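Local coordinates for alpha-1,2-Mannosidase (Trichoderma reesei, PDB 1HCU), which is a family 47 alpha-1,2-mannosidase that probably trims terminal alpha-1,2-linked mannoses from N-linked high-mannose glycans, with calcium as cofactor, at residues L256-P259 with V260-A263. Residues are numbered along the deposited sequence; the frame is centred on the assembly and turned at random.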
loop_
_atom_site.group_PDB
_atom_site.type_symbol
_atom_site.label_atom_id
_atom_site.label_comp_id
_atom_site.label_asym_id
_atom_site.label_seq_id
_atom_site.Cartn_x
_atom_site.Cartn_y
_atom_site.Cartn_z
ATOM N N LEU A 256 7.238 -9.444 11.696
ATOM C CA LEU A 256 8.249 -8.443 12.017
ATOM C C LEU A 256 7.774 -7.742 13.293
ATOM O O LEU A 256 8.570 -7.464 14.197
ATOM C CB LEU A 256 8.371 -7.418 10.880
ATOM C CG LEU A 256 9.662 -6.593 10.740
ATOM C CD1 LEU A 256 9.408 -5.348 9.876
ATOM C CD2 LEU A 256 10.172 -6.173 12.096
ATOM N N TYR A 257 6.471 -7.467 13.362
ATOM C CA TYR A 257 5.896 -6.787 14.517
ATOM C C TYR A 257 6.125 -7.577 15.808
ATOM O O TYR A 257 6.316 -6.996 16.867
ATOM C CB TYR A 257 4.395 -6.522 14.302
ATOM C CG TYR A 257 3.792 -5.651 15.386
ATOM C CD1 TYR A 257 3.033 -6.207 16.421
ATOM C CD2 TYR A 257 4.045 -4.275 15.420
ATOM C CE1 TYR A 257 2.544 -5.408 17.471
ATOM C CE2 TYR A 257 3.562 -3.475 16.461
ATOM C CZ TYR A 257 2.816 -4.045 17.481
ATOM O OH TYR A 257 2.358 -3.248 18.501
ATOM N N ASP A 258 6.106 -8.903 15.711
ATOM C CA ASP A 258 6.348 -9.784 16.859
ATOM C C ASP A 258 6.519 -11.219 16.341
ATOM O O ASP A 258 5.544 -11.938 16.142
ATOM C CB ASP A 258 5.189 -9.709 17.866
ATOM C CG ASP A 258 5.449 -10.539 19.121
ATOM O OD1 ASP A 258 4.691 -10.405 20.100
ATOM O OD2 ASP A 258 6.413 -11.331 19.127
ATOM N N PRO A 259 7.773 -11.650 16.138
ATOM C CA PRO A 259 8.123 -12.988 15.637
ATOM C C PRO A 259 7.544 -14.151 16.439
ATOM O O PRO A 259 7.316 -15.228 15.891
ATOM C CB PRO A 259 9.657 -13.008 15.682
ATOM C CG PRO A 259 10.057 -11.565 15.743
ATOM C CD PRO A 259 8.980 -10.912 16.559
ATOM N N VAL A 260 7.339 -13.951 17.737
ATOM C CA VAL A 260 6.803 -15.015 18.567
ATOM C C VAL A 260 5.293 -15.134 18.433
ATOM O O VAL A 260 4.781 -16.174 18.013
ATOM C CB VAL A 260 7.157 -14.809 20.060
ATOM C CG1 VAL A 260 6.502 -15.903 20.918
ATOM C CG2 VAL A 260 8.676 -14.844 20.239
ATOM N N ALA A 261 4.581 -14.065 18.770
ATOM C CA ALA A 261 3.124 -14.084 18.702
ATOM C C ALA A 261 2.565 -14.435 17.331
ATOM O O ALA A 261 1.539 -15.111 17.238
ATOM C CB ALA A 261 2.563 -12.748 19.148
ATOM N N PHE A 262 3.238 -13.995 16.268
ATOM C CA PHE A 262 2.735 -14.252 14.922
ATOM C C PHE A 262 3.600 -15.149 14.045
ATOM O O PHE A 262 3.620 -15.002 12.824
ATOM C CB PHE A 262 2.463 -12.917 14.216
ATOM C CG PHE A 262 1.648 -11.952 15.041
ATOM C CD1 PHE A 262 2.274 -11.050 15.900
ATOM C CD2 PHE A 262 0.257 -11.974 14.998
ATOM C CE1 PHE A 262 1.524 -10.189 16.704
ATOM C CE2 PHE A 262 -0.501 -11.118 15.800
ATOM C CZ PHE A 262 0.132 -10.226 16.652
ATOM N N ALA A 263 4.299 -16.089 14.675
ATOM C CA ALA A 263 5.150 -17.040 13.964
ATOM C C ALA A 263 4.310 -17.877 13.001
ATOM O O ALA A 263 4.785 -18.295 11.945
ATOM C CB ALA A 263 5.860 -17.955 14.961
#
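Asp258 accepts three backbone N-H groups from the residues that follow it. Phe262 N donates to Asp258 O at 3.1 Å. The carboxylate OD2 of Asp258 takes two more. Val260 N reaches OD2 at 3.1 Å, coming from above the carboxylate plane. Ala261 N adds a weak bond to the same OD2 at 3.3 Å. CG lies anti to the backbone N (chi1 -176°), which leaves the carboxylate beside the carbonyl carbon, on the side of the backbone of Val260 and Ala261. OD1 touches Ala261 CB at 3.3 Å and forms a salt bridge with Arg493. The OD2 bond to Val260 N closes an Asx turn, and a type I beta turn from Val260 to Ala263 follows. Together they join helix 245-257 to helix 263-280 in the (alpha/alpha)7 barrel of this family. With an alanine here, the N-H groups of Val260 and Ala261 would probably lose their shared acceptor, and Arg493 its carboxylate mate. The Phe262 ring turns its edge, in plane, to Asp258 CB; Phe262 CD1 is 3.8 Å from Asp258 CB. Further out, Phe262 CE1 lies 4.3 Å from Tyr257 CD1, at the edge of the tyrosine ring. The Tyr257 hydroxyl is hydrogen-bonded to Asp190 and Arg187.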